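Local structure of tartronate semialdehyde reductase (1VPD) at residues Met6-Ile11 against Ala27-Val32; Met20-Leu25 against Ile41-Ala46; Asp122-Gly127 against Val173-Asn178; Met189-Thr194 against Cys287-Leu292; Ala196-Val201 against Ala293-Thr298. The protein probably catalyses the NAD(P)H-dependent reduction of tartronate semialdehyde to D-glycerate, the last step in galactarate breakdown. One frame throughout, in Å; residues are numbered along the deposited sequence. Where two conformers were deposited one is given.

Contact 1 of 5, residues Met6-Ile11 against Ala27-Val32; sequences MKVGFI and AGYSLV
V8 of strand 7-11 and L31 of strand 30-34 make the tight part of this contact. V8 CB lies 3.6 Å from L31 CD2. The two side chains lie side by side and point the same way. The L31 chain leaves beside its own backbone N (chi1 -59°), and its CD2 branch ends against V8. L31 also touches S21 and L25 of helix 17-26, and V8 touches L154, so this face of the sheet is buried. The parallel strands are joined by three backbone hydrogen bonds. V8 N gives to S30 O at 2.9 Å, V32 N to V8 O at 2.9 Å, and F10 N to V32 O at 3.0 Å. L31 CA also comes within 3.2 Å of V8 O, a CA-H...O contact.

The other end is looser. K7 and S30 are exposed, and K7 CG stays 4.1 Å from S30 CB. K7 CD passes obliquely by V32 CG2 at 4.0 Å. The K7 amine goes elsewhere, into a salt bridge with E50. Y29 CD1 is 4.2 Å from V8 CG2, and its ring also reaches helix 145-156.

Strand 7-11, helix 17-26 and strand 30-34 form the first beta-alpha-beta unit of a Rossmann-type dinucleotide-binding domain. G9, F10 and I11 open the predicted NAD(+)-binding stretch.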
# COMPACT_ATOMS: atom_id res chain seq x y z
N MSE A 6 8.23 18.95 -16.44
CA MSE A 6 7.59 17.76 -15.82
C MSE A 6 6.17 18.11 -15.37
O MSE A 6 6.00 18.82 -14.38
CB MSE A 6 8.42 17.26 -14.61
CG MSE A 6 9.06 15.87 -14.76
SE MSE A 6 9.54 15.04 -13.04
CE MSE A 6 11.42 14.56 -13.41
N LYS A 7 5.15 17.68 -16.11
CA LYS A 7 3.81 17.54 -15.53
C LYS A 7 3.79 16.05 -15.14
O LYS A 7 4.24 15.19 -15.90
CB LYS A 7 2.65 17.89 -16.48
CG LYS A 7 2.11 19.32 -16.28
CD LYS A 7 0.95 19.66 -17.21
CE LYS A 7 0.70 21.19 -17.24
NZ LYS A 7 -0.68 21.57 -17.68
N VAL A 8 3.32 15.77 -13.93
CA VAL A 8 3.30 14.43 -13.37
C VAL A 8 1.84 13.96 -13.29
O VAL A 8 1.00 14.64 -12.71
CB VAL A 8 3.88 14.44 -11.95
CG1 VAL A 8 3.73 13.07 -11.29
CG2 VAL A 8 5.33 14.86 -11.95
N GLY A 9 1.55 12.80 -13.88
CA GLY A 9 0.22 12.23 -13.82
C GLY A 9 0.09 11.52 -12.48
O GLY A 9 1.07 10.99 -11.99
N PHE A 10 -1.11 11.52 -11.91
CA PHE A 10 -1.35 10.78 -10.66
C PHE A 10 -2.75 10.22 -10.70
O PHE A 10 -3.73 10.98 -10.67
CB PHE A 10 -1.13 11.69 -9.45
CG PHE A 10 -0.78 10.95 -8.18
CD1 PHE A 10 0.44 11.15 -7.58
CD2 PHE A 10 -1.68 10.07 -7.60
CE1 PHE A 10 0.78 10.49 -6.41
CE2 PHE A 10 -1.33 9.39 -6.42
CZ PHE A 10 -0.11 9.63 -5.83
N ILE A 11 -2.88 8.89 -10.77
CA ILE A 11 -4.17 8.25 -10.92
C ILE A 11 -4.35 7.32 -9.72
O ILE A 11 -3.59 6.37 -9.55
CB ILE A 11 -4.25 7.45 -12.23
CG1 ILE A 11 -4.02 8.38 -13.43
CG2 ILE A 11 -5.60 6.79 -12.35
CD1 ILE A 11 -3.94 7.66 -14.75
N ALA A 27 5.72 19.92 -2.66
CA ALA A 27 7.11 19.91 -3.10
C ALA A 27 7.33 20.68 -4.41
O ALA A 27 8.45 20.72 -4.91
CB ALA A 27 7.60 18.47 -3.26
N GLY A 28 6.27 21.20 -5.00
CA GLY A 28 6.36 22.05 -6.19
C GLY A 28 6.12 21.38 -7.53
O GLY A 28 6.34 21.99 -8.58
N TYR A 29 5.69 20.11 -7.53
CA TYR A 29 5.37 19.42 -8.78
C TYR A 29 4.01 19.84 -9.30
O TYR A 29 3.10 20.13 -8.54
CB TYR A 29 5.43 17.89 -8.58
CG TYR A 29 6.83 17.39 -8.31
CD1 TYR A 29 7.70 17.14 -9.35
CD2 TYR A 29 7.29 17.20 -7.01
CE1 TYR A 29 9.00 16.72 -9.12
CE2 TYR A 29 8.59 16.76 -6.77
CZ TYR A 29 9.43 16.52 -7.83
OH TYR A 29 10.73 16.08 -7.64
N SER A 30 3.89 19.90 -10.63
CA SER A 30 2.61 20.15 -11.27
C SER A 30 1.97 18.81 -11.61
O SER A 30 2.59 17.99 -12.28
CB SER A 30 2.79 20.97 -12.55
OG SER A 30 3.42 22.20 -12.23
N LEU A 31 0.75 18.59 -11.14
CA LEU A 31 0.07 17.31 -11.30
C LEU A 31 -1.14 17.41 -12.20
O LEU A 31 -1.82 18.44 -12.23
CB LEU A 31 -0.40 16.74 -9.95
CG LEU A 31 0.62 16.47 -8.85
CD1 LEU A 31 -0.02 15.55 -7.81
CD2 LEU A 31 1.88 15.87 -9.33
N VAL A 32 -1.39 16.34 -12.93
CA VAL A 32 -2.66 16.10 -13.58
C VAL A 32 -3.20 14.78 -13.01
O VAL A 32 -2.60 13.72 -13.21
CB VAL A 32 -2.55 16.02 -15.12
CG1 VAL A 32 -3.92 16.01 -15.74
CG2 VAL A 32 -1.72 17.17 -15.67

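Contact 2 of 5, residues Met20-Leu25 against Ile41-Ala46; sequences MSKNLL and IADVIA
The helices that carry K22 and V44, 17-26 and 38-46, run in nearly the same direction, with their local axes 17° apart in angle and 10.2 Å apart at closest. The CA atoms of K22 and V44 are 6.8 Å from each other.

V44 is the apolar centre of the contact. Its CG1 branch is anti to the backbone N and its CG2 branch lies beside it (chi1 178°). Both branches face S21. S21 OG is 3.5 Å from V44 CG1, while its hydrogen bond goes to K18 O, within its own helix. The L25 side chain crosses that of V44 obliquely, and L25 CD1 sits 4.1 Å from V44 CG1. The same L25 CD1 is 3.9 Å from V44 O.

Both helices flank strand 30-34 on one face of the Rossmann-type sheet. One comes just before this strand in the chain and the other just after it. S21 and L25 rest on L31, and V44 rests on V33, so the strand lies under both helices.

The outer side is polar. K22 has an extended chain that reaches across to D43, and the two side chains meet at about a right angle. K22 NZ forms a salt bridge with D43 OD2 at 2.6 Å. The amine comes to the syn side of that oxygen, 30° out of the carboxylate plane. D43 was modelled in two conformers, so this bond is doubtful in detail. In the conformer given, the other oxygen, D43 OD1, makes a salt bridge with K18.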
# COMPACT_ATOMS: atom_id res chain seq x y z
N MSE A 20 -0.42 11.42 -0.68
CA MSE A 20 0.79 11.35 -1.45
C MSE A 20 0.82 12.44 -2.54
O MSE A 20 1.81 13.15 -2.68
CB MSE A 20 0.93 9.96 -2.06
CG MSE A 20 1.28 8.91 -0.98
SE MSE A 20 0.99 7.08 -1.65
CE MSE A 20 2.60 6.88 -2.70
N SER A 21 -0.28 12.55 -3.27
CA SER A 21 -0.39 13.57 -4.32
C SER A 21 -0.25 14.97 -3.73
O SER A 21 0.40 15.84 -4.34
CB SER A 21 -1.70 13.42 -5.10
OG SER A 21 -2.85 13.82 -4.37
N LYS A 22 -0.82 15.20 -2.54
CA LYS A 22 -0.73 16.50 -1.89
C LYS A 22 0.71 16.82 -1.47
O LYS A 22 1.15 17.96 -1.58
CB LYS A 22 -1.70 16.60 -0.72
CG LYS A 22 -3.14 16.67 -1.16
CD LYS A 22 -4.03 16.91 0.01
CE LYS A 22 -5.47 16.93 -0.39
NZ LYS A 22 -6.35 16.87 0.79
N ASN A 23 1.48 15.81 -1.06
CA ASN A 23 2.89 16.03 -0.80
C ASN A 23 3.69 16.41 -2.04
O ASN A 23 4.64 17.19 -1.94
CB ASN A 23 3.51 14.84 -0.05
CG ASN A 23 3.11 14.82 1.41
OD1 ASN A 23 2.90 15.90 2.00
ND2 ASN A 23 2.98 13.62 2.00
N LEU A 24 3.33 15.87 -3.20
CA LEU A 24 3.99 16.24 -4.45
C LEU A 24 3.68 17.70 -4.77
O LEU A 24 4.57 18.43 -5.20
CB LEU A 24 3.56 15.35 -5.61
CG LEU A 24 4.06 13.89 -5.61
CD1 LEU A 24 3.61 13.19 -6.88
CD2 LEU A 24 5.56 13.78 -5.43
N LEU A 25 2.44 18.11 -4.56
CA LEU A 25 2.05 19.50 -4.83
C LEU A 25 2.82 20.46 -3.94
O LEU A 25 3.28 21.50 -4.40
CB LEU A 25 0.55 19.70 -4.66
CG LEU A 25 -0.33 19.02 -5.71
CD1 LEU A 25 -1.75 18.98 -5.27
CD2 LEU A 25 -0.24 19.70 -7.07
N ILE A 41 -10.94 13.84 -6.73
CA ILE A 41 -10.33 14.78 -7.68
C ILE A 41 -10.52 16.24 -7.22
O ILE A 41 -9.57 17.00 -7.20
CB ILE A 41 -10.89 14.63 -9.11
CG1 ILE A 41 -10.69 13.21 -9.65
CG2 ILE A 41 -10.24 15.67 -10.03
CD1 ILE A 41 -11.34 12.96 -11.00
N ALA A 42 -11.73 16.60 -6.82
CA ALA A 42 -12.00 18.00 -6.44
C ALA A 42 -11.13 18.46 -5.29
O ALA A 42 -10.62 19.58 -5.29
CB ALA A 42 -13.45 18.18 -6.10
N ASP A 43 -10.91 17.58 -4.32
CA ASP A 43 -10.06 17.88 -3.17
C ASP A 43 -8.62 18.17 -3.61
O ASP A 43 -7.98 19.10 -3.14
CB ASP A 43 -10.11 16.68 -2.22
CG ASP A 43 -9.38 16.93 -0.92
OD1 ASP A 43 -9.91 16.50 0.12
OD2 ASP A 43 -8.28 17.52 -0.84
N VAL A 44 -8.09 17.35 -4.51
CA VAL A 44 -6.73 17.49 -4.93
C VAL A 44 -6.56 18.68 -5.89
O VAL A 44 -5.54 19.35 -5.85
CB VAL A 44 -6.17 16.14 -5.49
CG1 VAL A 44 -4.76 16.30 -5.96
CG2 VAL A 44 -6.22 15.05 -4.39
N ILE A 45 -7.56 18.96 -6.72
CA ILE A 45 -7.49 20.19 -7.54
C ILE A 45 -7.52 21.42 -6.64
O ILE A 45 -6.85 22.38 -6.92
CB ILE A 45 -8.76 20.28 -8.44
CG1 ILE A 45 -8.69 19.31 -9.62
CG2 ILE A 45 -9.00 21.72 -8.95
CD1 ILE A 45 -10.00 19.20 -10.38
N ALA A 46 -8.27 21.36 -5.54
CA ALA A 46 -8.30 22.48 -4.60
C ALA A 46 -6.92 22.74 -3.99
O ALA A 46 -6.60 23.87 -3.64
CB ALA A 46 -9.37 22.26 -3.54

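Contact 3 of 5, residues Asp122-Gly127 against Val173-Asn178; sequences DAPVSG and VTKLAN. With TLA (L(+)-tartaric acid), chain C.
The end of strand 119-126 passes helix 170-198, with P124 CA 6.5 Å from K175 CA and S126 CA 7.6 Å from N178 CA. Here the Rossmann-type domain meets the long helix that leads into the helical C-terminal domain. The predicted active site lies in this cleft, with K175 as its proposed catalytic residue.

K175 starts against P124. The two side chains slide past each other in opposite directions, and K175 CB is 3.7 Å from P124 CG. The lysine chain then bends at its second torsion (chi2 61°) and is extended beyond that. Its end comes to V125. K175 NZ gives a hydrogen bond of 2.7 Å to V125 O and lies in the carbonyl plane. A weak bond to Q179 and a side-chain contact with S100, a predicted NAD(+)-binding residue, add to the surroundings of this lysine.

D122 ties the strand to the start of the same helix and the residue just before it, because its two carboxylate oxygens accept from G169 N and N172 N.

An L(+)-tartrate, probably from the crystallisation liquor, binds beside the ends of K175, S126 and G127. K175 NZ bonds to tartrate O1 at 2.7 Å, at one carboxylate. The other carboxylate is held by S126 at the strand end and by G127 just after it. S126 OG is turned anti to its backbone N (chi1 -176°) and gives a hydrogen bond of 2.6 Å to tartrate O41. This is consistent with a site for an acidic substrate. The backbone G127 N gives to tartrate O4 at 2.7 Å, in an almost straight bond of 178°.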
# COMPACT_ATOMS: atom_id res chain seq x y z
N ASP A 122 8.00 -0.60 -10.63
CA ASP A 122 7.07 -1.01 -9.58
C ASP A 122 7.61 -0.51 -8.25
O ASP A 122 8.64 -0.97 -7.77
CB ASP A 122 6.76 -2.52 -9.58
CG ASP A 122 7.97 -3.42 -9.31
OD1 ASP A 122 9.03 -3.26 -9.96
OD2 ASP A 122 7.91 -4.38 -8.49
N ALA A 123 6.92 0.48 -7.68
CA ALA A 123 7.37 1.21 -6.50
C ALA A 123 6.31 1.27 -5.39
O ALA A 123 5.87 2.36 -5.00
CB ALA A 123 7.79 2.62 -6.89
N PRO A 124 5.88 0.11 -4.89
CA PRO A 124 4.95 0.07 -3.77
C PRO A 124 5.56 0.65 -2.50
O PRO A 124 6.78 0.89 -2.39
CB PRO A 124 4.64 -1.43 -3.61
CG PRO A 124 5.81 -2.13 -4.19
CD PRO A 124 6.28 -1.24 -5.32
N VAL A 125 4.70 0.92 -1.53
CA VAL A 125 5.07 1.69 -0.37
C VAL A 125 4.68 1.01 0.91
O VAL A 125 3.80 0.13 0.93
CB VAL A 125 4.45 3.12 -0.41
CG1 VAL A 125 4.67 3.78 -1.76
CG2 VAL A 125 2.96 3.12 -0.09
N SER A 126 5.28 1.47 2.00
CA SER A 126 4.82 1.08 3.34
C SER A 126 4.93 2.21 4.34
O SER A 126 5.90 2.99 4.34
CB SER A 126 5.61 -0.11 3.84
OG SER A 126 5.09 -0.51 5.09
N GLY A 127 3.95 2.26 5.24
CA GLY A 127 3.98 3.16 6.37
C GLY A 127 2.62 3.50 6.93
O GLY A 127 2.51 4.07 8.03
N VAL A 173 7.87 -7.90 -4.90
CA VAL A 173 8.35 -9.00 -4.06
C VAL A 173 8.71 -8.46 -2.68
O VAL A 173 8.38 -9.07 -1.67
CB VAL A 173 9.57 -9.73 -4.70
CG1 VAL A 173 10.21 -10.70 -3.72
CG2 VAL A 173 9.18 -10.45 -5.94
N THR A 174 9.37 -7.31 -2.63
CA THR A 174 9.76 -6.68 -1.38
C THR A 174 8.52 -6.31 -0.58
O THR A 174 8.48 -6.51 0.64
CB THR A 174 10.67 -5.47 -1.65
OG1 THR A 174 11.84 -5.89 -2.37
CG2 THR A 174 11.19 -4.85 -0.36
N LYS A 175 7.51 -5.79 -1.27
CA LYS A 175 6.23 -5.48 -0.63
C LYS A 175 5.51 -6.74 -0.09
O LYS A 175 4.86 -6.66 0.95
CB LYS A 175 5.31 -4.69 -1.57
CG LYS A 175 3.96 -4.29 -0.97
CD LYS A 175 4.04 -3.38 0.27
CE LYS A 175 2.68 -2.78 0.61
NZ LYS A 175 2.68 -2.08 1.94
N LEU A 176 5.64 -7.89 -0.74
CA LEU A 176 5.08 -9.14 -0.18
C LEU A 176 5.75 -9.47 1.15
O LEU A 176 5.08 -9.75 2.14
CB LEU A 176 5.18 -10.31 -1.15
CG LEU A 176 4.44 -10.15 -2.49
CD1 LEU A 176 4.68 -11.37 -3.36
CD2 LEU A 176 2.96 -9.90 -2.28
N ALA A 177 7.08 -9.41 1.19
CA ALA A 177 7.80 -9.59 2.45
C ALA A 177 7.34 -8.57 3.50
O ALA A 177 7.10 -8.90 4.66
CB ALA A 177 9.29 -9.45 2.21
N ASN A 178 7.17 -7.32 3.07
CA ASN A 178 6.67 -6.26 3.94
C ASN A 178 5.32 -6.61 4.55
O ASN A 178 5.11 -6.45 5.75
CB ASN A 178 6.56 -4.96 3.14
CG ASN A 178 6.28 -3.75 4.00
OD1 ASN A 178 5.11 -3.47 4.39
ND2 ASN A 178 7.32 -3.00 4.27
O1 TLA C . 0.02 -1.65 2.38
O11 TLA C . -0.49 0.49 2.26
C1 TLA C . -0.35 -0.58 2.90
C2 TLA C . -0.74 -0.61 4.35
O2 TLA C . -1.17 0.70 4.78
C3 TLA C . 0.31 -1.18 5.29
O3 TLA C . 0.38 -2.60 5.29
C4 TLA C . 1.69 -0.63 5.00
O4 TLA C . 1.79 0.60 4.87
O41 TLA C . 2.66 -1.38 4.90

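Contact 4 of 5, residues Met189-Thr194 against Cys287-Leu292; sequences MSEALT and CYYEKL
In the all-helical C-terminal domain, Y289 of helix 285-293 packs its ring against S190 and E191 of the long helix 170-198. The local axes are 9.0 Å apart and cross at -36°. Y289 sets one ring face on the helix backbone. E191 N stands 3.9 Å above the ring centre of Y289. The opposite face carries Y288 CD2, offset toward the rim.

The face on the helix also takes S190 CB and E191 CB, toward two different parts of the rim. S190 CB touches Y289 CD2 at 3.6 Å. E191 CB is 3.4 Å from Y289 CE1. The E191 chain leaves anti to its backbone N (chi1 -174°) and runs on extended to the phenol. Y289 OH gives a hydrogen bond of 2.7 Å to E191 OE1, on the anti lone pair of that oxygen. The carboxylate and ring planes are 51° apart.

T194 packs one turn further along. In the conformer given, T194 OG1 is 3.6 Å from Y289 CB and gives a hydrogen bond of 2.8 Å to S190 O. T194 N reaches the same oxygen from the opposite face of its plane.

S190 OG bonds back to I186 O, and the E290 carboxylate binds V297 N and R230. The E191 carboxylate would tend to polarise the O-H of Y289. Backbone contact on one face and a hydrogen bond at the phenol together fix how the ring is turned.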
# COMPACT_ATOMS: atom_id res chain seq x y z
N MSE A 189 0.95 -8.76 18.21
CA MSE A 189 0.48 -7.75 19.17
C MSE A 189 -0.87 -8.17 19.76
O MSE A 189 -1.06 -8.11 20.96
CB MSE A 189 0.34 -6.38 18.49
CG MSE A 189 -0.37 -5.37 19.34
SE MSE A 189 -0.86 -3.81 18.32
CE MSE A 189 -2.34 -4.61 17.39
N SER A 190 -1.79 -8.60 18.91
CA SER A 190 -3.15 -8.96 19.31
C SER A 190 -3.15 -10.18 20.23
O SER A 190 -3.81 -10.20 21.27
CB SER A 190 -3.99 -9.23 18.06
OG SER A 190 -4.09 -8.07 17.24
N GLU A 191 -2.37 -11.19 19.85
CA GLU A 191 -2.23 -12.42 20.60
C GLU A 191 -1.69 -12.10 22.00
O GLU A 191 -2.22 -12.57 23.00
CB GLU A 191 -1.29 -13.37 19.84
CG GLU A 191 -1.18 -14.75 20.44
CD GLU A 191 -0.68 -15.83 19.49
OE1 GLU A 191 -1.23 -15.99 18.36
OE2 GLU A 191 0.24 -16.55 19.90
N ALA A 192 -0.65 -11.28 22.06
CA ALA A 192 0.01 -10.94 23.31
C ALA A 192 -0.85 -10.05 24.23
O ALA A 192 -0.93 -10.29 25.43
CB ALA A 192 1.33 -10.27 23.03
N LEU A 193 -1.47 -9.02 23.66
CA LEU A 193 -2.32 -8.12 24.46
C LEU A 193 -3.57 -8.85 24.97
O LEU A 193 -3.98 -8.64 26.10
CB LEU A 193 -2.70 -6.85 23.67
CG LEU A 193 -1.55 -5.90 23.37
CD1 LEU A 193 -2.10 -4.67 22.63
CD2 LEU A 193 -0.80 -5.44 24.62
N THR A 194 -4.14 -9.73 24.15
CA THR A 194 -5.30 -10.51 24.58
C THR A 194 -4.91 -11.48 25.70
O THR A 194 -5.65 -11.63 26.67
CB THR A 194 -5.90 -11.27 23.38
OG1 THR A 194 -6.36 -10.34 22.40
CG2 THR A 194 -7.13 -12.05 23.79
N CYS A 287 -9.73 -8.16 16.89
CA CYS A 287 -11.09 -8.61 17.14
C CYS A 287 -11.24 -10.13 16.98
O CYS A 287 -12.06 -10.75 17.65
CB CYS A 287 -12.10 -7.85 16.28
SG CYS A 287 -11.94 -6.06 16.38
N TYR A 288 -10.43 -10.74 16.09
CA TYR A 288 -10.40 -12.19 15.97
C TYR A 288 -10.02 -12.83 17.30
O TYR A 288 -10.68 -13.74 17.80
CB TYR A 288 -9.43 -12.60 14.85
CG TYR A 288 -9.24 -14.09 14.72
CD1 TYR A 288 -10.09 -14.85 13.93
CD2 TYR A 288 -8.20 -14.75 15.37
CE1 TYR A 288 -9.92 -16.24 13.80
CE2 TYR A 288 -8.04 -16.12 15.26
CZ TYR A 288 -8.90 -16.86 14.48
OH TYR A 288 -8.74 -18.21 14.34
N TYR A 289 -8.92 -12.35 17.87
CA TYR A 289 -8.46 -12.85 19.15
C TYR A 289 -9.44 -12.54 20.28
O TYR A 289 -9.66 -13.38 21.16
CB TYR A 289 -7.12 -12.24 19.48
CG TYR A 289 -5.97 -12.86 18.71
CD1 TYR A 289 -5.30 -13.96 19.22
CD2 TYR A 289 -5.57 -12.36 17.48
CE1 TYR A 289 -4.25 -14.55 18.53
CE2 TYR A 289 -4.51 -12.94 16.78
CZ TYR A 289 -3.85 -14.02 17.32
OH TYR A 289 -2.79 -14.58 16.64
N GLU A 290 -10.03 -11.34 20.27
CA GLU A 290 -11.00 -10.97 21.30
C GLU A 290 -12.19 -11.92 21.31
O GLU A 290 -12.70 -12.31 22.36
CB GLU A 290 -11.50 -9.54 21.06
CG GLU A 290 -10.45 -8.49 21.33
CD GLU A 290 -10.91 -7.08 21.01
OE1 GLU A 290 -11.78 -6.89 20.12
OE2 GLU A 290 -10.36 -6.16 21.64
N LYS A 291 -12.64 -12.30 20.11
CA LYS A 291 -13.80 -13.15 19.99
C LYS A 291 -13.49 -14.58 20.43
O LYS A 291 -14.31 -15.22 21.09
CB LYS A 291 -14.34 -13.08 18.57
CG LYS A 291 -15.07 -11.74 18.35
CD LYS A 291 -15.51 -11.48 16.90
CE LYS A 291 -16.22 -10.12 16.81
NZ LYS A 291 -16.69 -9.78 15.44
N LEU A 292 -12.30 -15.07 20.12
CA LEU A 292 -11.96 -16.43 20.54
C LEU A 292 -11.58 -16.54 22.04
O LEU A 292 -11.90 -17.53 22.69
CB LEU A 292 -10.82 -16.99 19.66
CG LEU A 292 -11.20 -17.71 18.36
CD1 LEU A 292 -11.82 -16.78 17.36
CD2 LEU A 292 -9.95 -18.37 17.77

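Contact 5 of 5, residues Ala196-Val201 against Ala293-Thr298; sequences ATKAGV and AKVEVT
K198 NZ gives a hydrogen bond of 2.7 Å to A293 O, the shortest polar link between the two segments. The amine is tilted 19° from the plane of that carbonyl. A293 lies at the C-terminal end of helix 285-293, so the lysine binds an oxygen at a helix end. Its chain bends twice on the way, at the second and the fourth torsion (chi4 -68°). The middle of the chain passes obliquely by V295, with K198 CD 3.9 Å from V295 CB.

T197, one residue earlier, makes the apolar part. Its CG2 methyl is 3.6 Å from V295 CG2. The same T197 CG2 lies 3.6 Å from E296 O. T197 OG1 faces V297 CG2 at 4.0 Å, while its hydrogen bond goes to L193 O, one turn back in its own helix.

Both helices end here. Helix 170-198 closes with a Schellman motif, in which V201 N binds A196 O at 3.0 Å and G200 N binds T197 O. G200 is the C-prime residue of this motif and has a positive phi, as glycine readily allows. Helix 285-293 ends at A293, and K294 after it also has a positive phi. The chain then goes on without regular structure past T197 and K198.

V295 and A293 also touch T194. Deeper in, V297 is buried. It touches P203 of helix 203-210 and V227 and M228 of helix 218-228, and its backbone N gives a hydrogen bond to E290.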
# COMPACT_ATOMS: atom_id res chain seq x y z
N ALA A 196 -2.49 -11.03 27.96
CA ALA A 196 -2.25 -10.27 29.19
C ALA A 196 -3.57 -9.79 29.80
O ALA A 196 -3.77 -9.89 31.00
CB ALA A 196 -1.36 -9.11 28.92
N THR A 197 -4.48 -9.35 28.95
CA THR A 197 -5.81 -8.89 29.38
C THR A 197 -6.58 -10.04 30.03
O THR A 197 -7.19 -9.87 31.09
CB THR A 197 -6.61 -8.35 28.20
OG1 THR A 197 -5.88 -7.29 27.57
CG2 THR A 197 -7.90 -7.69 28.70
N LYS A 198 -6.58 -11.20 29.38
CA LYS A 198 -7.25 -12.38 29.93
C LYS A 198 -6.66 -12.84 31.26
O LYS A 198 -7.39 -13.35 32.13
CB LYS A 198 -7.28 -13.54 28.91
CG LYS A 198 -8.34 -14.60 29.19
CD LYS A 198 -9.75 -14.14 28.83
CE LYS A 198 -10.83 -15.18 29.19
NZ LYS A 198 -10.78 -16.43 28.37
N ALA A 199 -5.34 -12.64 31.41
CA ALA A 199 -4.63 -12.96 32.64
C ALA A 199 -4.73 -11.87 33.70
O ALA A 199 -4.10 -11.97 34.75
CB ALA A 199 -3.16 -13.30 32.34
N GLY A 200 -5.52 -10.83 33.44
CA GLY A 200 -5.84 -9.82 34.46
C GLY A 200 -4.97 -8.58 34.53
O GLY A 200 -5.05 -7.83 35.51
N VAL A 201 -4.17 -8.32 33.50
CA VAL A 201 -3.32 -7.15 33.42
C VAL A 201 -3.85 -6.18 32.38
O VAL A 201 -4.21 -6.56 31.27
CB VAL A 201 -1.84 -7.54 33.12
CG1 VAL A 201 -0.96 -6.33 32.99
CG2 VAL A 201 -1.31 -8.46 34.21
N ALA A 293 -10.94 -15.52 22.57
CA ALA A 293 -10.52 -15.48 23.98
C ALA A 293 -11.62 -14.95 24.91
O ALA A 293 -11.49 -15.04 26.14
CB ALA A 293 -9.29 -14.65 24.14
N LYS A 294 -12.68 -14.40 24.34
CA LYS A 294 -13.79 -13.82 25.12
C LYS A 294 -13.35 -12.69 26.06
O LYS A 294 -13.74 -12.63 27.24
CB LYS A 294 -14.54 -14.90 25.89
CG LYS A 294 -15.14 -15.95 25.01
CD LYS A 294 -16.21 -15.42 24.07
CE LYS A 294 -17.03 -16.57 23.50
NZ LYS A 294 -18.22 -16.14 22.71
N VAL A 295 -12.54 -11.78 25.53
CA VAL A 295 -12.15 -10.57 26.24
C VAL A 295 -11.84 -9.47 25.23
O VAL A 295 -11.39 -9.76 24.12
CB VAL A 295 -10.96 -10.82 27.20
CG1 VAL A 295 -9.68 -11.05 26.42
CG2 VAL A 295 -10.80 -9.70 28.19
N GLU A 296 -12.07 -8.22 25.59
CA GLU A 296 -11.72 -7.11 24.73
C GLU A 296 -10.49 -6.38 25.26
O GLU A 296 -10.30 -6.23 26.47
CB GLU A 296 -12.93 -6.17 24.57
CG GLU A 296 -14.04 -6.85 23.80
CD GLU A 296 -15.21 -5.94 23.47
OE1 GLU A 296 -15.35 -4.89 24.11
OE2 GLU A 296 -15.98 -6.29 22.55
N VAL A 297 -9.66 -5.92 24.33
CA VAL A 297 -8.46 -5.18 24.61
C VAL A 297 -8.83 -3.69 24.57
O VAL A 297 -9.02 -3.13 23.51
CB VAL A 297 -7.36 -5.51 23.59
CG1 VAL A 297 -6.14 -4.64 23.77
CG2 VAL A 297 -6.99 -7.00 23.72
N THR A 298 -8.95 -3.08 25.74
CA THR A 298 -9.50 -1.72 25.85
C THR A 298 -8.66 -0.89 26.80
O THR A 298 -7.80 -1.42 27.50
CB THR A 298 -10.96 -1.74 26.40
OG1 THR A 298 -10.96 -2.21 27.75
CG2 THR A 298 -11.84 -2.71 25.68

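Overall arrangement
Contacts 1 and 2 come first in the chain, and their segments alternate. They meet at helix 17-26 of the beta-alpha-beta unit, with centres about 9 Å apart; F10 and L31 of contact 1 pack on it. Contact 3 follows, about 23 Å from the centres of both. It reaches the same sheet as contact 1, and M20 of contact 2 touches V125. Contacts 4 and 5 alternate in turn, with centres about 8 Å apart, and E290 bonds to V297 and probably to V295. They lie about 26 and 33 Å from contact 3. Helix 170-198 serves contacts 3, 4 and 5. One helix thus runs from the predicted active-site cleft into the far helical domain.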